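PDB 4FYE: SidF, inhibitor of growth family, member 3 from Legionella pneumophila subsp. pneumophila, which hydrolyses phosphoinositides, probably removing the 3-phosphate of phosphatidylinositol 3,4,5-trisphosphate. Local coordinates for residues S245-A251 with H264-P270; V354-Q360 with Y410-S416; T359-T363 with R652-L656; R381-D385 with Q440-F444; M448-V452 with L634-Y640. The protein carries 1 engineered substitution. One frame throughout, in Å; residues are numbered along the deposited sequence.

Contact 1. Residues S245-A251 with H264-P270; sequences SMARMIA and HDSFSGP
Two arms of an antiparallel beta hairpin meet where Ala247, Met249 and Ala251 pair with Ser268, Ser266 and His264. These three are the hydrogen-bonded pairs, and each carries both of its backbone bonds; Ala247 N to Ser268 O (2.9 Å) is the straightest of the six. Arg248 with Phe267 and Ile250 with Asp265 are the alternating non-hydrogen-bonded pairs, and their side chains share one face. There the salt bridge runs diagonally across the pairs. The Arg248 chain turns at chi2 (80°), which brings its NE-NH2 edge round to Asp265, so the two groups meet side-on. NE reaches OD1 of Asp265 at 2.7 Å, and Arg248 NH2 meets the syn lone pair of Asp265 OD2 at 2.8 Å. With guanidinium and carboxylate planes only 24° apart, the pair is nearly coplanar. Beside it, Met246 swings an extended chain over Phe267; its CE stands 3.6 Å from the ring centroid, a CH-pi contact over the face, and the sulfur, farther off and oblique, makes the pair Met-aromatic. Met246 SD also rests 4.0 Å from Pro270 CB, just past the strand, where Pro270 follows a cis peptide bond. On the other face Met249 CE comes to the edge of the His264 ring, 3.3 Å from its NE2, while NE2 and Ser266 OG are hydrogen-bonded at 2.6 Å. Arg308, Asp311 and Arg312, at or just after the end of helix 284-311, extend the ion-pair network over the salt-bridge face; helix 652-668 packs on Met249 and His264, and strand 199-206 bonds to the other side of the 247-251 arm.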
# COMPACT_ATOMS: atom_id res chain seq x y z
N SER A 245 -6.19 6.46 -2.68
CA SER A 245 -6.13 5.06 -2.31
C SER A 245 -5.01 4.82 -1.26
O SER A 245 -4.43 3.72 -1.23
CB SER A 245 -6.03 4.18 -3.60
OG SER A 245 -5.36 2.94 -3.40
N MET A 246 -4.70 5.82 -0.40
CA MET A 246 -3.72 5.56 0.69
C MET A 246 -4.40 5.13 1.94
O MET A 246 -5.21 5.84 2.52
CB MET A 246 -2.78 6.73 1.01
CG MET A 246 -1.44 6.26 1.52
SD MET A 246 -0.22 7.57 1.55
CE MET A 246 1.02 6.72 2.53
N ALA A 247 -4.05 3.94 2.38
CA ALA A 247 -4.57 3.45 3.62
C ALA A 247 -3.45 2.85 4.47
O ALA A 247 -2.43 2.35 3.94
CB ALA A 247 -5.63 2.37 3.33
N ARG A 248 -3.69 2.85 5.76
CA ARG A 248 -2.78 2.32 6.71
C ARG A 248 -3.28 0.88 6.89
O ARG A 248 -4.47 0.64 7.16
CB ARG A 248 -2.93 3.09 8.03
CG ARG A 248 -2.09 2.53 9.19
CD ARG A 248 -0.61 3.06 9.02
NE ARG A 248 0.09 2.75 10.24
CZ ARG A 248 0.07 3.53 11.31
NH1 ARG A 248 -0.55 4.70 11.25
NH2 ARG A 248 0.68 3.14 12.43
N MET A 249 -2.36 -0.05 6.75
CA MET A 249 -2.68 -1.46 6.83
C MET A 249 -2.11 -2.05 8.14
O MET A 249 -0.90 -2.03 8.38
CB MET A 249 -2.08 -2.18 5.65
CG MET A 249 -2.29 -3.68 5.67
SD MET A 249 -2.09 -4.34 3.97
CE MET A 249 -0.34 -4.58 4.05
N ILE A 250 -3.01 -2.55 8.98
CA ILE A 250 -2.65 -3.14 10.23
C ILE A 250 -3.19 -4.58 10.28
O ILE A 250 -4.33 -4.82 9.93
CB ILE A 250 -3.34 -2.42 11.34
CG1 ILE A 250 -3.17 -0.91 11.18
CG2 ILE A 250 -2.79 -2.93 12.66
CD1 ILE A 250 -1.80 -0.43 11.58
N ALA A 251 -2.39 -5.52 10.76
CA ALA A 251 -2.85 -6.89 10.93
C ALA A 251 -2.36 -7.34 12.28
O ALA A 251 -1.27 -6.99 12.69
CB ALA A 251 -2.25 -7.76 9.84
N HIS A 264 1.72 -6.51 11.94
CA HIS A 264 2.10 -5.79 10.73
C HIS A 264 1.46 -4.43 10.70
O HIS A 264 0.26 -4.25 11.01
CB HIS A 264 1.72 -6.57 9.48
CG HIS A 264 2.07 -5.88 8.18
ND1 HIS A 264 3.33 -5.83 7.72
CD2 HIS A 264 1.28 -5.24 7.25
CE1 HIS A 264 3.37 -5.18 6.56
NE2 HIS A 264 2.11 -4.82 6.26
N ASP A 265 2.26 -3.47 10.25
CA ASP A 265 1.89 -2.08 10.20
C ASP A 265 2.64 -1.40 9.00
O ASP A 265 3.86 -1.18 9.07
CB ASP A 265 2.25 -1.45 11.53
CG ASP A 265 1.91 0.06 11.57
OD1 ASP A 265 1.79 0.70 10.47
OD2 ASP A 265 1.73 0.59 12.70
N SER A 266 1.93 -1.13 7.90
CA SER A 266 2.53 -0.54 6.73
C SER A 266 1.46 0.18 5.95
O SER A 266 0.36 0.46 6.50
CB SER A 266 3.23 -1.60 5.88
OG SER A 266 2.34 -2.45 5.16
N PHE A 267 1.77 0.51 4.70
CA PHE A 267 0.82 1.27 3.90
C PHE A 267 0.34 0.51 2.69
O PHE A 267 1.12 -0.12 1.95
CB PHE A 267 1.43 2.62 3.41
CG PHE A 267 1.50 3.67 4.47
CD1 PHE A 267 0.33 4.30 4.93
CD2 PHE A 267 2.75 4.05 5.02
CE1 PHE A 267 0.37 5.27 5.93
CE2 PHE A 267 2.81 5.04 6.00
CZ PHE A 267 1.61 5.61 6.50
N SER A 268 -0.95 0.60 2.44
CA SER A 268 -1.43 0.20 1.13
C SER A 268 -1.54 1.47 0.33
O SER A 268 -2.27 2.42 0.73
CB SER A 268 -2.78 -0.53 1.22
OG SER A 268 -3.55 -0.37 0.05
N GLY A 269 -0.85 1.52 -0.79
CA GLY A 269 -0.70 2.75 -1.52
C GLY A 269 0.51 3.51 -1.02
O GLY A 269 1.30 2.97 -0.27
N PRO A 270 0.67 4.74 -1.46
CA PRO A 270 -0.29 5.39 -2.33
C PRO A 270 -0.23 4.82 -3.73
O PRO A 270 0.74 4.18 -4.11
CB PRO A 270 0.18 6.83 -2.34
CG PRO A 270 1.65 6.72 -2.18
CD PRO A 270 1.93 5.49 -1.38

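Contact 2. Residues V354-Q360 with Y410-S416; sequences VTECYTQ and YQARMSS
Glu356 and Tyr410 meet across the two central, parallel strands of a four-stranded mixed sheet, on the face they share with Tyr358 and Met414. At its base, Glu356 CB lies 3.7 Å from Tyr410 CE1. Beyond it the chain runs extended, CG anti to the backbone N (chi1 -178°), past the phenol oxygen with CG 4.1 Å from Tyr410 OH. At the tip OE2 accepts the Tyr410 hydroxyl proton at 2.6 Å, lying in the ring plane at its edge, while the hydroxyl approaches 36° above the carboxylate plane. OE2 also receives Gln298, and OE1 pairs with Arg273 and Thr643, so both oxygens of this buried acid are held. Farther along, Met414 lies alongside Tyr358, its CE 3.7 Å from ring atom CE2. That methyl also reaches Gln360 OE1, which accepts a bond from Ser416 OG at 2.8 Å. The parallel ladder underneath is regular from Glu356 onward: Tyr358 N to Arg413 O measures 2.8 Å, its donor nearly in line with the carbonyl bond. Outermost strands 641-645 and 391-399 flank 353-360 and 402-416 respectively; helices 284-311 and 373-387 cover the Glu356-Tyr358 face, and helix 438-458 covers the face of Cys357 and Ser415.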
# COMPACT_ATOMS: atom_id res chain seq x y z
N VAL A 354 12.33 10.09 8.74
CA VAL A 354 11.42 9.17 8.30
C VAL A 354 12.13 8.45 7.22
O VAL A 354 12.92 9.05 6.53
CB VAL A 354 10.21 10.00 7.86
CG1 VAL A 354 10.04 10.08 6.37
CG2 VAL A 354 9.00 9.54 8.63
N THR A 355 11.91 7.14 7.11
CA THR A 355 12.41 6.43 5.91
C THR A 355 11.38 5.63 5.14
O THR A 355 10.65 4.81 5.70
CB THR A 355 13.81 5.76 6.08
OG1 THR A 355 13.88 4.49 5.39
CG2 THR A 355 14.28 5.66 7.52
N GLU A 356 11.24 5.92 3.85
CA GLU A 356 10.26 5.24 3.05
C GLU A 356 10.88 4.17 2.17
O GLU A 356 11.85 4.44 1.47
CB GLU A 356 9.53 6.23 2.18
CG GLU A 356 8.44 5.59 1.33
CD GLU A 356 7.88 6.50 0.21
OE1 GLU A 356 7.00 5.98 -0.52
OE2 GLU A 356 8.27 7.71 0.06
N CYS A 357 10.30 2.95 2.20
CA CYS A 357 10.67 1.87 1.29
C CYS A 357 9.49 1.57 0.34
O CYS A 357 8.48 0.98 0.73
CB CYS A 357 11.08 0.61 2.06
SG CYS A 357 11.43 -0.83 0.97
N TYR A 358 9.59 2.01 -0.89
CA TYR A 358 8.48 1.87 -1.82
C TYR A 358 8.72 0.61 -2.65
O TYR A 358 9.59 0.59 -3.48
CB TYR A 358 8.38 3.17 -2.65
CG TYR A 358 7.36 3.14 -3.73
CD1 TYR A 358 6.13 2.51 -3.56
CD2 TYR A 358 7.59 3.78 -4.94
CE1 TYR A 358 5.19 2.49 -4.59
CE2 TYR A 358 6.67 3.73 -5.97
CZ TYR A 358 5.48 3.08 -5.80
OH TYR A 358 4.55 3.08 -6.85
N THR A 359 8.04 -0.50 -2.40
CA THR A 359 8.24 -1.62 -3.34
C THR A 359 7.18 -1.55 -4.45
O THR A 359 6.04 -1.95 -4.28
CB THR A 359 8.27 -2.97 -2.65
OG1 THR A 359 7.16 -3.02 -1.82
CG2 THR A 359 9.56 -3.11 -1.72
N GLN A 360 7.58 -1.00 -5.58
CA GLN A 360 6.65 -0.85 -6.69
C GLN A 360 6.61 -2.15 -7.49
O GLN A 360 7.60 -2.92 -7.52
CB GLN A 360 7.15 0.28 -7.58
CG GLN A 360 6.22 0.75 -8.65
CD GLN A 360 6.88 1.81 -9.54
OE1 GLN A 360 8.01 1.62 -10.07
NE2 GLN A 360 6.18 2.93 -9.73
N TYR A 410 14.19 12.93 5.49
CA TYR A 410 13.69 11.85 4.59
C TYR A 410 14.81 10.98 4.01
O TYR A 410 15.91 11.44 3.75
CB TYR A 410 12.77 12.43 3.51
CG TYR A 410 12.17 11.43 2.56
CD1 TYR A 410 10.99 10.72 2.88
CD2 TYR A 410 12.77 11.20 1.31
CE1 TYR A 410 10.45 9.80 1.98
CE2 TYR A 410 12.22 10.32 0.40
CZ TYR A 410 11.09 9.63 0.72
OH TYR A 410 10.64 8.75 -0.20
N GLN A 411 14.54 9.68 3.92
CA GLN A 411 15.43 8.73 3.28
C GLN A 411 14.57 7.81 2.42
O GLN A 411 13.60 7.24 2.90
CB GLN A 411 16.18 7.89 4.30
CG GLN A 411 17.15 8.70 5.16
CD GLN A 411 18.14 7.81 5.91
OE1 GLN A 411 17.95 7.54 7.10
NE2 GLN A 411 19.19 7.35 5.21
N ALA A 412 14.94 7.69 1.15
CA ALA A 412 14.29 6.89 0.18
C ALA A 412 14.93 5.50 -0.08
O ALA A 412 16.15 5.32 -0.07
CB ALA A 412 14.30 7.64 -1.11
N ARG A 413 14.07 4.53 -0.31
CA ARG A 413 14.50 3.30 -0.89
C ARG A 413 13.36 2.86 -1.83
O ARG A 413 12.20 2.74 -1.43
CB ARG A 413 14.76 2.23 0.18
CG ARG A 413 15.59 2.60 1.41
CD ARG A 413 16.99 2.36 1.01
NE ARG A 413 17.89 2.44 2.12
CZ ARG A 413 18.63 3.52 2.36
NH1 ARG A 413 18.48 4.59 1.59
NH2 ARG A 413 19.50 3.52 3.37
N MET A 414 13.70 2.62 -3.08
CA MET A 414 12.72 2.35 -4.02
C MET A 414 13.16 1.20 -4.84
O MET A 414 14.29 1.23 -5.31
CB MET A 414 12.48 3.53 -4.93
CG MET A 414 11.44 3.07 -5.93
SD MET A 414 10.97 4.42 -6.95
CE MET A 414 9.78 3.76 -8.04
N SER A 415 12.26 0.21 -5.02
CA SER A 415 12.51 -0.91 -5.98
C SER A 415 11.38 -1.04 -6.98
O SER A 415 10.29 -0.62 -6.73
CB SER A 415 12.73 -2.24 -5.26
OG SER A 415 11.62 -2.62 -4.46
N SER A 416 11.62 -1.66 -8.12
CA SER A 416 10.53 -1.77 -9.05
C SER A 416 10.68 -3.05 -9.81
O SER A 416 11.47 -3.13 -10.75
CB SER A 416 10.56 -0.59 -9.96
OG SER A 416 9.46 -0.67 -10.83
O HOH W 1 9.24 -3.90 -5.87

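Contact 3. Residues T359-T363 with R652-L656; sequences TQVVT and RGQRL. With PO4 (phosphate ion), chain B.
Arg652 runs extended through chi2 (165°) and then turns at chi3 (-45°), a bend that carries its guanidinium from Val361 across to Val362. On the way CB touches Val361 CG1 at 3.7 Å, the two side chains sliding past each other in opposite directions. At the far end Val362 CA lies over one face of the guanidinium, 3.6 Å from Arg652 NH1. One turn later Leu656, its CG opposite the backbone N, sets CD2 4.0 Å from Val361 CG2 and close to the Thr359 hydroxyl. No direct hydrogen bond joins the strand end to the helix; a water spans them instead, donating to Val361 O and accepting from Arg652 NH1. The other edge of the guanidinium takes a phosphate ion, probably from the crystallisation liquor. NE reaches its O1 at 2.7 Å, the backbone N of Arg652 bonds that same oxygen at 2.9 Å, and NH2 takes O2 at 2.9 Å. Ser646 OG, Lys647 N and Asp651 N also bond the ion. The spacing of Ser646 and Arg652 is consistent with a CX5R phosphatase P-loop in which serine stands at the cysteine position, possibly the engineered change, so the ion probably marks where a substrate phosphate would bind.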
# COMPACT_ATOMS: atom_id res chain seq x y z
N THR A 359 8.04 -0.50 -2.40
CA THR A 359 8.24 -1.62 -3.34
C THR A 359 7.18 -1.55 -4.45
O THR A 359 6.04 -1.95 -4.28
CB THR A 359 8.27 -2.97 -2.65
OG1 THR A 359 7.16 -3.02 -1.82
CG2 THR A 359 9.56 -3.11 -1.72
N GLN A 360 7.58 -1.00 -5.58
CA GLN A 360 6.65 -0.85 -6.69
C GLN A 360 6.61 -2.15 -7.49
O GLN A 360 7.60 -2.92 -7.52
CB GLN A 360 7.15 0.28 -7.58
CG GLN A 360 6.22 0.75 -8.65
CD GLN A 360 6.88 1.81 -9.54
OE1 GLN A 360 8.01 1.62 -10.07
NE2 GLN A 360 6.18 2.93 -9.73
N VAL A 361 5.50 -2.36 -8.19
CA VAL A 361 5.19 -3.65 -8.77
C VAL A 361 4.54 -3.58 -10.21
O VAL A 361 4.11 -4.55 -10.77
CB VAL A 361 4.42 -4.39 -7.67
CG1 VAL A 361 3.00 -4.64 -8.00
CG2 VAL A 361 5.20 -5.57 -7.11
N VAL A 362 4.52 -2.39 -10.78
CA VAL A 362 4.31 -2.01 -12.20
C VAL A 362 5.38 -2.61 -13.15
O VAL A 362 6.38 -3.10 -12.72
CB VAL A 362 4.41 -0.46 -12.15
CG1 VAL A 362 5.40 0.14 -13.12
CG2 VAL A 362 3.06 0.26 -11.97
N THR A 363 5.15 -2.70 -14.46
CA THR A 363 6.26 -3.04 -15.33
C THR A 363 6.70 -1.80 -16.16
O THR A 363 6.16 -1.47 -17.23
CB THR A 363 6.24 -4.48 -15.98
OG1 THR A 363 6.99 -4.57 -17.24
CG2 THR A 363 4.97 -5.03 -16.14
N ARG A 652 -2.62 -5.05 -8.73
CA ARG A 652 -1.31 -5.65 -8.50
C ARG A 652 -0.79 -5.40 -7.09
O ARG A 652 -0.23 -6.28 -6.46
CB ARG A 652 -0.30 -5.15 -9.52
CG ARG A 652 -0.20 -6.02 -10.76
CD ARG A 652 0.52 -5.30 -11.88
NE ARG A 652 0.06 -3.93 -12.04
CZ ARG A 652 0.50 -3.10 -12.97
NH1 ARG A 652 1.43 -3.50 -13.82
NH2 ARG A 652 0.03 -1.88 -13.04
N GLY A 653 -0.98 -4.18 -6.61
CA GLY A 653 -0.51 -3.75 -5.27
C GLY A 653 -1.22 -4.46 -4.15
O GLY A 653 -0.61 -4.85 -3.14
N GLN A 654 -2.53 -4.67 -4.31
CA GLN A 654 -3.29 -5.49 -3.35
C GLN A 654 -2.76 -6.92 -3.21
O GLN A 654 -2.80 -7.52 -2.10
CB GLN A 654 -4.77 -5.63 -3.79
CG GLN A 654 -5.58 -4.37 -3.61
CD GLN A 654 -5.29 -3.76 -2.26
OE1 GLN A 654 -5.67 -4.30 -1.24
NE2 GLN A 654 -4.57 -2.66 -2.26
N ARG A 655 -2.36 -7.51 -4.33
CA ARG A 655 -1.84 -8.85 -4.27
C ARG A 655 -0.45 -8.89 -3.58
O ARG A 655 -0.13 -9.84 -2.87
CB ARG A 655 -1.72 -9.51 -5.65
CG ARG A 655 -2.89 -9.55 -6.64
CD ARG A 655 -4.35 -9.98 -6.30
NE ARG A 655 -4.56 -11.19 -5.61
CZ ARG A 655 -5.46 -12.16 -5.89
NH1 ARG A 655 -6.27 -12.15 -6.92
NH2 ARG A 655 -5.54 -13.21 -5.06
N LEU A 656 0.38 -7.86 -3.79
CA LEU A 656 1.58 -7.78 -3.05
C LEU A 656 1.21 -7.61 -1.55
O LEU A 656 1.80 -8.30 -0.68
CB LEU A 656 2.45 -6.63 -3.57
CG LEU A 656 3.75 -6.51 -2.78
CD1 LEU A 656 4.76 -7.70 -2.89
CD2 LEU A 656 4.33 -5.20 -3.19
P PO4 B . -3.13 -1.99 -11.01
O1 PO4 B . -2.41 -3.34 -11.07
O2 PO4 B . -2.22 -0.88 -11.54
O3 PO4 B . -4.41 -1.89 -11.85
O4 PO4 B . -3.51 -1.67 -9.55
O HOH W 2 3.66 -5.56 -13.27

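Contact 4. Residues R381-D385 with Q440-F444; sequences RQMMD and QNARF
Asp385 of helix 373-387 and Arg443 of helix 438-458 face each other in a salt-bridge network that also takes in Arg381. The helix segments stand 13.7 Å apart between axes, at 37°, and long polar side chains therefore bridge the gap. Of the ionic contacts, Arg443 NH2 to Asp385 OD1 is the straighter, 3.0 Å with the oxygen in the guanidinium plane, although the donor comes from above the carboxylate plane. The second, Arg443 NH1 to Asp385 OD2 at 2.9 Å, is bent and weak; the two flat groups lie 69° apart. Within its own helix Arg381 NE reaches the same OD2 at 2.8 Å on the anti side, so both arginines gather round one carboxylate. Glu543 gives Arg381 a further acidic partner. Among the hydrogen bonds to the Gln440 amide, Arg443 NH1 donates to Gln440 OE1 at 2.8 Å, on a lone pair in the carbonyl plane, and Tyr547 bonds the same oxygen. The Gln440 amide NE2 is bonded to Met414 O, which ties this end of the side chain to the sheet. The van der Waals part is small: Gln440, bent at chi2 (44°), lays OE1 3.5 Å from Arg381 CD.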
# COMPACT_ATOMS: atom_id res chain seq x y z
N ARG A 381 10.57 7.69 -8.57
CA ARG A 381 11.95 7.43 -8.18
C ARG A 381 12.83 8.71 -8.15
O ARG A 381 13.65 8.88 -7.28
CB ARG A 381 12.52 6.28 -9.04
CG ARG A 381 13.89 6.49 -9.63
CD ARG A 381 14.99 6.17 -8.65
NE ARG A 381 16.01 7.21 -8.65
CZ ARG A 381 16.16 8.21 -9.54
NH1 ARG A 381 15.36 8.34 -10.58
NH2 ARG A 381 17.14 9.08 -9.37
N GLN A 382 12.59 9.64 -9.05
CA GLN A 382 13.35 10.89 -9.07
C GLN A 382 12.95 11.83 -7.91
O GLN A 382 13.82 12.43 -7.23
CB GLN A 382 13.15 11.52 -10.45
CG GLN A 382 13.49 12.99 -10.59
CD GLN A 382 13.48 13.47 -12.04
OE1 GLN A 382 14.26 14.37 -12.40
NE2 GLN A 382 12.62 12.86 -12.89
N MET A 383 11.64 11.95 -7.66
CA MET A 383 11.16 12.79 -6.56
C MET A 383 11.50 12.21 -5.15
O MET A 383 11.90 12.93 -4.24
CB MET A 383 9.68 13.18 -6.74
CG MET A 383 9.29 13.68 -8.13
SD MET A 383 10.17 15.14 -8.82
CE MET A 383 11.84 14.58 -8.94
N MET A 384 11.39 10.89 -4.98
CA MET A 384 11.89 10.26 -3.77
C MET A 384 13.35 10.60 -3.53
O MET A 384 13.73 10.94 -2.40
CB MET A 384 11.68 8.71 -3.77
CG MET A 384 10.22 8.27 -3.60
SD MET A 384 10.08 6.46 -3.60
CE MET A 384 11.08 6.23 -2.15
N ASP A 385 14.17 10.49 -4.57
CA ASP A 385 15.62 10.80 -4.43
C ASP A 385 15.90 12.30 -4.31
O ASP A 385 16.93 12.70 -3.76
CB ASP A 385 16.47 10.21 -5.58
CG ASP A 385 17.05 8.81 -5.27
OD1 ASP A 385 17.26 8.44 -4.08
OD2 ASP A 385 17.30 8.06 -6.27
N GLN A 440 18.30 0.85 -10.78
CA GLN A 440 17.72 1.30 -9.52
C GLN A 440 17.58 0.10 -8.62
O GLN A 440 17.78 0.19 -7.42
CB GLN A 440 16.40 2.02 -9.75
CG GLN A 440 15.66 2.49 -8.50
CD GLN A 440 16.55 3.16 -7.45
OE1 GLN A 440 17.53 3.86 -7.76
NE2 GLN A 440 16.23 2.90 -6.21
N ASN A 441 17.36 -1.05 -9.23
CA ASN A 441 17.12 -2.26 -8.47
C ASN A 441 18.40 -2.81 -7.83
O ASN A 441 18.43 -3.14 -6.61
CB ASN A 441 16.38 -3.30 -9.32
CG ASN A 441 14.89 -2.98 -9.46
OD1 ASN A 441 14.34 -2.21 -8.67
ND2 ASN A 441 14.25 -3.56 -10.47
N ALA A 442 19.47 -2.82 -8.61
CA ALA A 442 20.80 -3.03 -8.02
C ALA A 442 21.24 -1.96 -6.94
O ALA A 442 21.70 -2.31 -5.84
CB ALA A 442 21.86 -3.21 -9.11
N ARG A 443 21.09 -0.67 -7.21
CA ARG A 443 21.24 0.33 -6.16
C ARG A 443 20.46 -0.07 -4.88
O ARG A 443 21.04 -0.22 -3.78
CB ARG A 443 20.75 1.66 -6.68
CG ARG A 443 20.78 2.82 -5.68
CD ARG A 443 20.93 4.12 -6.46
NE ARG A 443 20.88 5.27 -5.59
CZ ARG A 443 19.77 5.90 -5.23
NH1 ARG A 443 18.60 5.51 -5.71
NH2 ARG A 443 19.86 6.97 -4.43
N PHE A 444 19.14 -0.27 -5.05
CA PHE A 444 18.24 -0.67 -3.94
C PHE A 444 18.78 -1.90 -3.22
O PHE A 444 18.88 -1.93 -1.99
CB PHE A 444 16.84 -0.92 -4.50
CG PHE A 444 15.85 -1.44 -3.49
CD1 PHE A 444 15.12 -0.57 -2.70
CD2 PHE A 444 15.63 -2.81 -3.37
CE1 PHE A 444 14.20 -1.05 -1.78
CE2 PHE A 444 14.71 -3.30 -2.48
CZ PHE A 444 13.99 -2.42 -1.67

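Contact 5. Residues M448-V452 with L634-Y640; sequences MTDDV and LSCELDY
Met448, Val452, Leu634 and Leu638 form the apolar centre, where one helix face meets another helix close to its C-terminal end. Val452 CG2 faces both leucines, 3.6 Å from Leu634 CD2 and 4.1 Å from Leu638 CD1. Met448 folds back on itself, bent at both chi2 (-66°) and chi3 (-78°), so that its methyl turns toward the other helix. CE then lies 4.0 Å from Leu634 CD1 and 3.8 Å from Ser635 CB, while SD comes to the edge of the Tyr640 ring. Leu638 CD1 also covers the aliphatic base of Asp451, at 3.9 Å from its CB. Helix 626-637 stops here in a Schellman motif: Tyr640 N bonds back to Ser635 O, and a weak bond joins Asp639 N to Cys636 O. Asp639, with positive phi, is the C' residue, and the turn it makes swings Tyr640 round to face helix 438-458. Leu638 CB backs one face of the Tyr640 ring, next to the apolar cluster. Behind that cluster, helix 590-614 adds Leu606 against Val452 and Tyr605 against Leu634. At the polar edge Tyr640 OH donates to Asp451 OD2, modelled at 2.5 Å, a length too short to be taken literally, the carboxylate standing nearly perpendicular to the ring, 85° between planes. The other oxygen, Asp451 OD1, forms a salt bridge with Arg413 of strand 402-416.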
# COMPACT_ATOMS: atom_id res chain seq x y z
N MET A 448 19.84 -1.73 0.85
CA MET A 448 19.12 -2.52 1.83
C MET A 448 20.08 -3.50 2.42
O MET A 448 20.01 -3.83 3.60
CB MET A 448 17.95 -3.30 1.16
CG MET A 448 16.81 -2.43 0.62
SD MET A 448 15.96 -1.59 1.98
CE MET A 448 14.92 -2.91 2.65
N THR A 449 20.99 -3.99 1.61
CA THR A 449 21.96 -4.86 2.19
C THR A 449 22.92 -4.09 3.13
O THR A 449 23.17 -4.54 4.24
CB THR A 449 22.62 -5.86 1.19
OG1 THR A 449 24.02 -5.90 1.43
CG2 THR A 449 22.39 -5.54 -0.28
N ASP A 450 23.42 -2.92 2.72
CA ASP A 450 24.24 -2.07 3.64
C ASP A 450 23.47 -1.74 4.97
O ASP A 450 24.03 -1.91 6.07
CB ASP A 450 24.80 -0.80 2.92
CG ASP A 450 25.91 -1.14 1.81
OD1 ASP A 450 26.94 -1.77 2.16
OD2 ASP A 450 25.79 -0.76 0.61
N ASP A 451 22.18 -1.37 4.87
CA ASP A 451 21.35 -1.11 6.07
C ASP A 451 21.29 -2.33 6.94
O ASP A 451 21.25 -2.21 8.16
CB ASP A 451 19.90 -0.77 5.73
CG ASP A 451 19.77 0.46 4.91
OD1 ASP A 451 20.80 1.06 4.55
OD2 ASP A 451 18.63 0.84 4.62
N VAL A 452 21.22 -3.50 6.33
CA VAL A 452 21.25 -4.69 7.15
C VAL A 452 22.61 -4.96 7.83
O VAL A 452 22.63 -5.44 8.95
CB VAL A 452 20.72 -5.92 6.41
CG1 VAL A 452 21.14 -7.21 7.10
CG2 VAL A 452 19.23 -5.86 6.40
N LEU A 634 11.52 -6.99 4.78
CA LEU A 634 12.81 -6.63 5.36
C LEU A 634 12.78 -5.19 5.83
O LEU A 634 13.42 -4.83 6.87
CB LEU A 634 13.87 -6.71 4.30
CG LEU A 634 15.28 -7.18 4.62
CD1 LEU A 634 16.15 -6.58 3.53
CD2 LEU A 634 15.76 -6.85 6.01
N SER A 635 12.10 -4.37 5.05
CA SER A 635 12.01 -2.99 5.43
C SER A 635 11.08 -2.86 6.63
O SER A 635 11.35 -2.07 7.52
CB SER A 635 11.55 -2.16 4.28
OG SER A 635 10.13 -2.25 4.22
N CYS A 636 10.01 -3.65 6.70
CA CYS A 636 9.28 -3.68 7.99
C CYS A 636 10.23 -4.13 9.13
O CYS A 636 10.11 -3.66 10.24
CB CYS A 636 8.00 -4.55 7.92
SG CYS A 636 6.89 -3.88 6.71
N GLU A 637 11.16 -5.04 8.89
CA GLU A 637 12.08 -5.42 9.97
C GLU A 637 13.03 -4.29 10.37
O GLU A 637 13.36 -4.18 11.54
CB GLU A 637 12.94 -6.63 9.64
CG GLU A 637 12.28 -7.96 9.91
CD GLU A 637 11.83 -8.24 11.34
OE1 GLU A 637 12.40 -7.71 12.34
OE2 GLU A 637 10.88 -9.05 11.44
N LEU A 638 13.51 -3.50 9.41
CA LEU A 638 14.38 -2.36 9.72
C LEU A 638 13.55 -1.21 10.20
O LEU A 638 14.05 -0.11 10.31
CB LEU A 638 15.11 -1.91 8.48
CG LEU A 638 16.07 -3.00 8.05
CD1 LEU A 638 16.65 -2.72 6.67
CD2 LEU A 638 17.16 -3.11 9.10
N ASP A 639 12.27 -1.46 10.39
CA ASP A 639 11.33 -0.47 10.86
C ASP A 639 11.19 0.78 9.97
O ASP A 639 11.07 1.89 10.49
CB ASP A 639 11.67 -0.06 12.31
CG ASP A 639 10.53 0.73 12.96
OD1 ASP A 639 9.30 0.39 12.78
OD2 ASP A 639 10.86 1.70 13.63
N TYR A 640 11.25 0.60 8.65
CA TYR A 640 10.83 1.62 7.66
C TYR A 640 9.30 1.63 7.46
O TYR A 640 8.61 0.72 7.92
CB TYR A 640 11.50 1.36 6.30
CG TYR A 640 12.99 1.31 6.38
CD1 TYR A 640 13.66 1.86 7.46
CD2 TYR A 640 13.76 0.73 5.36
CE1 TYR A 640 15.08 1.82 7.57
CE2 TYR A 640 15.17 0.66 5.44
CZ TYR A 640 15.83 1.23 6.52
OH TYR A 640 17.22 1.21 6.62

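How the contacts relate
Contact 1 comes first and closes the shortest loop, a hairpin in the six-stranded sheet, before any other contact opens. Contact 2 then pairs strands 353-360 and 402-416 of the second sheet across about fifty residues. Contact 4 crosses it, because its segments alternate with those of contact 2: each helix follows one of the paired strands. Contact 3 leaves from the same strand 353-360 and reaches helix 652-668, enclosing both contact 4 and contact 5. Contact 5 opens on the helix contact 4 has just used and spans the long, mainly helical excursion containing the predicted coiled coil. Ser268 packing on Gln654 joins contacts 1 and 3.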